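Local coordinates for Mgp-operon protein 3 (Mycoplasma pneumoniae, PDB 6RJ1) that probably helps the bacterium attach to host cells, as a membrane-tethered extracellular adhesion protein that works together with the P1 adhesin, at residues S198-Q203 against K210-P215; S580-L585 against P604-F609; S622-G627 against N631-T636. All blocks are in the same frame, centred on the assembly; numbering follows the deposited sequence.

Contact 1. Residues S198-Q203 against K210-P215; sequences SSWNSQ and KNNPGP
Trp200 meets Pro215 and Asn212 in two different ways, by a CH-pi contact over one face of its indole and by a hydrogen bond at the edge, and an Asx turn at Asn212 shapes the receiving loop. Pro215 CB lies 3.5 Å from the centroid of the five-membered ring of Trp200, only 11° off the ring normal. At the rim, Trp200 NE1 donates to the backbone O of Asn212 over 3.1 Å, with the acceptor close to the ring plane. With CG anti to the backbone N (chi1 171°), the indole extends from the first residue of the short helix 200-203 into the bend of the loop. The Asn212 amide stands nearly upright against the indole, the two planes 84° apart, and its OD1 comes within 3.6 Å of Trp200 CZ2.

The second shell fixes this loop. Asn212 ND2 is hydrogen-bonded to Gln635 O, while Gln187 of helix 187-192 touches both Trp200 and Asn212 and binds Gly214 O. Ser199, just before the helix, bonds its OG back to Gln196 O and does not cap the helix. The Asx turn itself is closed by Gly214 N, which donates to Asn212 OD1 at 3.0 Å.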
# COMPACT_ATOMS: atom_id res chain seq x y z
N SER A 198 37.04 4.62 16.27
CA SER A 198 37.39 4.25 17.65
C SER A 198 37.15 5.36 18.69
O SER A 198 37.12 5.07 19.89
CB SER A 198 38.84 3.78 17.71
OG SER A 198 39.74 4.78 17.26
N SER A 199 36.97 6.62 18.25
CA SER A 199 36.74 7.77 19.13
C SER A 199 35.25 8.04 19.39
O SER A 199 34.90 9.10 19.91
CB SER A 199 37.45 9.01 18.60
OG SER A 199 37.03 9.32 17.28
N TRP A 200 34.38 7.05 19.06
CA TRP A 200 32.92 7.08 19.23
C TRP A 200 32.52 7.35 20.68
O TRP A 200 31.91 8.37 20.94
CB TRP A 200 32.27 5.79 18.68
CG TRP A 200 30.81 5.64 19.00
CD1 TRP A 200 30.27 5.03 20.09
CD2 TRP A 200 29.70 6.04 18.17
NE1 TRP A 200 28.89 5.06 20.02
CE2 TRP A 200 28.52 5.66 18.85
CE3 TRP A 200 29.59 6.64 16.91
CZ2 TRP A 200 27.24 5.90 18.32
CZ3 TRP A 200 28.33 6.89 16.39
CH2 TRP A 200 27.17 6.52 17.09
N ASN A 201 32.90 6.46 21.62
CA ASN A 201 32.57 6.54 23.06
C ASN A 201 32.92 7.87 23.74
O ASN A 201 32.20 8.29 24.64
CB ASN A 201 33.24 5.40 23.83
CG ASN A 201 32.85 4.01 23.37
OD1 ASN A 201 31.67 3.63 23.38
ND2 ASN A 201 33.84 3.23 22.95
N SER A 202 34.02 8.51 23.33
CA SER A 202 34.48 9.76 23.93
C SER A 202 33.94 11.03 23.27
O SER A 202 33.90 12.08 23.93
CB SER A 202 36.01 9.81 23.99
OG SER A 202 36.57 9.52 22.72
N GLN A 203 33.56 10.96 21.99
CA GLN A 203 33.08 12.14 21.25
C GLN A 203 31.62 12.09 20.79
O GLN A 203 31.15 13.09 20.25
CB GLN A 203 33.99 12.42 20.05
CG GLN A 203 35.18 13.30 20.39
CD GLN A 203 36.13 13.40 19.23
OE1 GLN A 203 37.21 12.82 19.24
NE2 GLN A 203 35.75 14.14 18.18
N LYS A 210 24.81 11.31 22.35
CA LYS A 210 25.06 11.03 23.77
C LYS A 210 24.43 9.69 24.14
O LYS A 210 23.27 9.43 23.81
CB LYS A 210 24.49 12.15 24.66
CG LYS A 210 25.01 12.13 26.09
CD LYS A 210 24.48 13.29 26.92
CE LYS A 210 23.44 12.86 27.91
NZ LYS A 210 23.11 13.97 28.85
N ASN A 211 25.24 8.82 24.77
CA ASN A 211 24.89 7.48 25.26
C ASN A 211 24.36 6.53 24.17
O ASN A 211 23.77 5.51 24.52
CB ASN A 211 23.93 7.56 26.45
CG ASN A 211 24.45 8.37 27.60
OD1 ASN A 211 25.51 8.10 28.16
ND2 ASN A 211 23.69 9.40 27.98
N ASN A 212 24.60 6.84 22.88
CA ASN A 212 24.16 5.97 21.79
C ASN A 212 25.06 4.74 21.78
O ASN A 212 26.28 4.88 21.62
CB ASN A 212 24.18 6.68 20.44
CG ASN A 212 23.47 5.93 19.34
OD1 ASN A 212 23.87 4.84 18.92
ND2 ASN A 212 22.40 6.51 18.84
N PRO A 213 24.50 3.53 22.03
CA PRO A 213 25.33 2.33 22.10
C PRO A 213 25.55 1.60 20.77
O PRO A 213 26.14 0.52 20.77
CB PRO A 213 24.55 1.46 23.08
CG PRO A 213 23.14 1.78 22.79
CD PRO A 213 23.08 3.19 22.28
N GLY A 214 25.07 2.16 19.66
CA GLY A 214 25.17 1.52 18.35
C GLY A 214 26.04 2.21 17.33
O GLY A 214 25.50 2.71 16.33
N PRO A 215 27.39 2.21 17.48
CA PRO A 215 28.24 2.85 16.45
C PRO A 215 28.18 2.13 15.11
O PRO A 215 28.37 2.75 14.06
CB PRO A 215 29.64 2.77 17.06
CG PRO A 215 29.60 1.64 18.01
CD PRO A 215 28.21 1.64 18.57

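Contact 2. Residues S580-L585 against P604-F609; sequences STTAGL and PINGLF
A loop-to-loop junction in the MgpC adhesin region, a family grouped with the beta-propellers, is made where Asn606 reaches Ser580 and Thr582. One side-chain amide illustrates how two irregular segments can be joined without pairing as strands. Both hydrogens of Asn606 ND2 are used: one goes to Ser580 OG at 2.9 Å, the other to the backbone O of Thr582 at 3.2 Å. Both bonds are almost straight at the hydrogen, 175° and 178°, and both acceptors lie in the plane of the amide. At the Thr582 carbonyl the donor comes in at a bend, 116° to the C=O bond. With Asn606 CG beside its own backbone N, the amide points across the gap and CB packs against Ser580 CB, 3.9 Å away.

The other end of the amide is also occupied, since Asn606 OD1 accepts from Thr619 N. Three partners therefore hold this buried group, fixing both its rotation and which end carries the nitrogen. Ser580 OG, an acceptor from Asn606, is bonded in addition to Asp671 OD2, to which it probably gives its own proton; the nearby carboxylate probably also makes the hydroxyl a better acceptor.

Water adds a second, backbone-level connection. Water 1 donates to Ser580 O at 2.7 Å and accepts from Ile605 N at 2.9 Å, and water 2 links Ser580 N to Asn606 O, weakly on the latter side.

Around the junction, helix 666-673 supplies Asp671 and sets Val667 against both Ser580 and Asn606. Leu585 touches Ala616 of strand 614-616, and the backbone of Phe609 is hydrogen-bonded to that same alanine, so the helix borders the junction while the strand is met by the far ends of both segments.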
# COMPACT_ATOMS: atom_id res chain seq x y z
N SER A 580 16.32 1.09 11.21
CA SER A 580 15.36 0.40 12.06
C SER A 580 14.89 1.33 13.19
O SER A 580 15.72 1.96 13.86
CB SER A 580 16.00 -0.85 12.65
OG SER A 580 15.21 -1.41 13.69
N THR A 581 13.56 1.43 13.38
CA THR A 581 12.96 2.28 14.41
C THR A 581 12.27 1.46 15.50
O THR A 581 11.36 1.97 16.17
CB THR A 581 12.02 3.30 13.80
OG1 THR A 581 10.97 2.62 13.11
CG2 THR A 581 12.73 4.29 12.91
N THR A 582 12.70 0.21 15.69
CA THR A 582 12.13 -0.68 16.70
C THR A 582 12.43 -0.16 18.10
O THR A 582 13.56 0.23 18.38
CB THR A 582 12.63 -2.12 16.46
OG1 THR A 582 12.30 -2.48 15.12
CG2 THR A 582 12.04 -3.13 17.43
N ALA A 583 11.40 -0.15 18.97
CA ALA A 583 11.48 0.27 20.36
C ALA A 583 12.56 -0.54 21.08
O ALA A 583 12.67 -1.74 20.85
CB ALA A 583 10.14 0.06 21.04
N GLY A 584 13.33 0.14 21.94
CA GLY A 584 14.41 -0.47 22.71
C GLY A 584 13.98 -1.61 23.62
O GLY A 584 12.80 -1.70 23.98
N LEU A 585 14.93 -2.48 23.99
CA LEU A 585 14.68 -3.63 24.87
C LEU A 585 14.22 -3.19 26.27
O LEU A 585 13.44 -3.88 26.92
CB LEU A 585 15.92 -4.52 24.98
CG LEU A 585 16.24 -5.39 23.76
CD1 LEU A 585 17.63 -5.96 23.86
CD2 LEU A 585 15.23 -6.51 23.59
N PRO A 604 19.99 6.12 13.26
CA PRO A 604 20.17 4.69 13.62
C PRO A 604 20.56 4.42 15.08
O PRO A 604 21.08 5.30 15.77
CB PRO A 604 21.26 4.21 12.65
CG PRO A 604 21.35 5.25 11.60
CD PRO A 604 20.95 6.54 12.23
N ILE A 605 20.28 3.19 15.55
CA ILE A 605 20.57 2.70 16.91
C ILE A 605 20.65 1.17 16.95
O ILE A 605 21.52 0.61 17.61
CB ILE A 605 19.61 3.30 18.00
CG1 ILE A 605 20.18 3.11 19.44
CG2 ILE A 605 18.16 2.77 17.88
CD1 ILE A 605 19.77 4.13 20.44
N ASN A 606 19.71 0.51 16.26
CA ASN A 606 19.59 -0.95 16.24
C ASN A 606 20.61 -1.62 15.34
O ASN A 606 21.04 -1.08 14.32
CB ASN A 606 18.15 -1.36 15.88
CG ASN A 606 17.12 -0.89 16.88
OD1 ASN A 606 17.41 -0.66 18.06
ND2 ASN A 606 15.90 -0.72 16.43
N GLY A 607 20.97 -2.82 15.76
CA GLY A 607 21.93 -3.70 15.11
C GLY A 607 22.19 -4.88 16.03
O GLY A 607 21.51 -5.01 17.05
N LEU A 608 23.18 -5.72 15.69
CA LEU A 608 23.50 -6.87 16.52
C LEU A 608 24.22 -6.48 17.81
O LEU A 608 25.30 -5.90 17.77
CB LEU A 608 24.30 -7.94 15.73
CG LEU A 608 24.51 -9.29 16.44
CD1 LEU A 608 23.39 -10.25 16.15
CD2 LEU A 608 25.83 -9.90 16.05
N PHE A 609 23.58 -6.78 18.95
CA PHE A 609 24.11 -6.55 20.30
C PHE A 609 24.33 -7.92 20.94
O PHE A 609 23.36 -8.67 21.14
CB PHE A 609 23.15 -5.68 21.14
CG PHE A 609 23.12 -4.22 20.73
CD1 PHE A 609 24.02 -3.31 21.26
CD2 PHE A 609 22.16 -3.76 19.83
CE1 PHE A 609 23.97 -1.96 20.89
CE2 PHE A 609 22.12 -2.42 19.45
CZ PHE A 609 23.02 -1.52 19.99
O HOH W 1 18.39 1.69 13.88
O HOH W 2 19.49 0.55 11.67

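Contact 3. Residues S622-G627 against N631-T636; sequences SGMKGG and NEEVQT
Gly626 and Glu632 form a single antiparallel bridge with a classic beta bulge in each segment: Lys625 and Gly626 both face Glu632, while Asn631 and Glu632 both face Gly626. The hydrogen-bonded pair uses Gly626 N to Glu632 O, 2.8 Å, and Glu632 N to Gly626 O, 2.9 Å; in the latter the donor stands above the carbonyl plane. A type II' beta turn from Ser622 to Lys625 precedes the bridge. It turns Gly623 O towards the other segment, where Val634 N reaches it at 2.8 Å, nearly along the C=O axis.

Side chains fill in around this backbone frame. Val634 CG2, beside its backbone N (CG1 being anti to it), lies 3.5 Å from the bare CA of Gly626. On the outer side Met624, bent at chi2, crosses the aliphatic part of Glu633 at a slant with SD and CE, SD 3.7 Å from Glu633 CB.

Two charged ends find partners elsewhere, Lys625 NZ in a salt bridge with Asp588 and Glu632 OE1 with Asn211 ND2. The hairpin-like pairing thus rests on main-chain bonds and apolar packing, while Lys625 and Glu632 tie it to neighbouring loops.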
# COMPACT_ATOMS: atom_id res chain seq x y z
N SER A 622 17.62 2.88 25.64
CA SER A 622 16.85 3.87 24.88
C SER A 622 16.16 4.87 25.82
O SER A 622 16.12 4.65 27.03
CB SER A 622 15.81 3.17 24.01
OG SER A 622 14.87 2.43 24.79
N GLY A 623 15.64 5.94 25.25
CA GLY A 623 14.90 6.97 25.97
C GLY A 623 15.72 7.71 27.00
O GLY A 623 16.74 8.30 26.66
N MET A 624 15.26 7.66 28.25
CA MET A 624 15.90 8.32 29.39
C MET A 624 16.55 7.31 30.33
O MET A 624 16.68 7.56 31.53
CB MET A 624 14.92 9.24 30.12
CG MET A 624 14.48 10.43 29.29
SD MET A 624 15.83 11.61 29.03
CE MET A 624 15.09 12.65 27.76
N LYS A 625 17.01 6.17 29.77
CA LYS A 625 17.65 5.10 30.53
C LYS A 625 19.15 4.93 30.21
O LYS A 625 19.73 3.88 30.49
CB LYS A 625 16.87 3.79 30.35
CG LYS A 625 15.49 3.80 31.01
CD LYS A 625 14.74 2.50 30.76
CE LYS A 625 13.51 2.34 31.61
NZ LYS A 625 12.44 3.29 31.20
N GLY A 626 19.76 5.99 29.68
CA GLY A 626 21.17 6.03 29.31
C GLY A 626 22.08 6.53 30.41
O GLY A 626 21.62 7.04 31.44
N GLY A 627 23.38 6.37 30.18
CA GLY A 627 24.42 6.75 31.12
C GLY A 627 24.59 5.70 32.19
O GLY A 627 23.74 4.81 32.34
N ASN A 631 19.69 7.27 33.74
CA ASN A 631 18.76 8.39 33.86
C ASN A 631 18.90 9.41 32.72
O ASN A 631 18.01 10.24 32.54
CB ASN A 631 18.94 9.09 35.22
CG ASN A 631 20.30 9.68 35.45
OD1 ASN A 631 21.30 9.25 34.88
ND2 ASN A 631 20.36 10.69 36.31
N GLU A 632 20.01 9.34 31.97
CA GLU A 632 20.34 10.24 30.87
C GLU A 632 19.66 9.84 29.57
O GLU A 632 19.21 8.71 29.42
CB GLU A 632 21.87 10.33 30.69
CG GLU A 632 22.60 11.01 31.83
CD GLU A 632 24.10 10.88 31.84
OE1 GLU A 632 24.70 10.69 30.75
OE2 GLU A 632 24.69 10.97 32.94
N GLU A 633 19.61 10.78 28.61
CA GLU A 633 18.99 10.62 27.30
C GLU A 633 19.89 9.82 26.34
O GLU A 633 21.07 10.15 26.20
CB GLU A 633 18.69 12.02 26.72
CG GLU A 633 18.01 12.04 25.36
CD GLU A 633 17.95 13.39 24.67
OE1 GLU A 633 18.50 14.38 25.22
OE2 GLU A 633 17.36 13.46 23.57
N VAL A 634 19.31 8.81 25.68
CA VAL A 634 20.03 8.03 24.67
C VAL A 634 19.71 8.73 23.36
O VAL A 634 18.62 8.58 22.80
CB VAL A 634 19.70 6.51 24.64
CG1 VAL A 634 20.55 5.79 23.59
CG2 VAL A 634 19.91 5.87 26.00
N GLN A 635 20.65 9.57 22.92
CA GLN A 635 20.52 10.40 21.73
C GLN A 635 20.73 9.67 20.43
O GLN A 635 21.53 8.74 20.32
CB GLN A 635 21.43 11.62 21.81
CG GLN A 635 20.89 12.72 22.70
CD GLN A 635 21.81 13.90 22.79
OE1 GLN A 635 22.94 13.91 22.27
NE2 GLN A 635 21.35 14.94 23.47
N THR A 636 20.05 10.19 19.42
CA THR A 636 20.01 9.69 18.06
C THR A 636 20.03 10.92 17.14
O THR A 636 19.53 11.98 17.53
CB THR A 636 18.84 8.67 17.94
OG1 THR A 636 18.78 8.13 16.63
CG2 THR A 636 17.46 9.23 18.37

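Overall arrangement
The three contacts form one cluster on the same side of the chain's centre, their own centres 13 to 15 Å apart, and each touches the other two. Contact 1 is joined to contact 3 by a probable hydrogen bond from Gln635 N to Lys210 O, 2.8 Å, beside the amide bond of Asn212 to the same glutamine. Contacts 2 and 3 touch in part through apolar groups, with Ile605 CD1 3.6 Å from Val634 CG1. Between contacts 1 and 2 the link is packing, Pro213 O lying 3.3 Å from Phe609 CE1. The loop 210-215 is thereby held against two loop regions far along the sequence. The centres of contacts 1, 3 and 2 lie about 37, 34 and 25 Å from the centre of the chain.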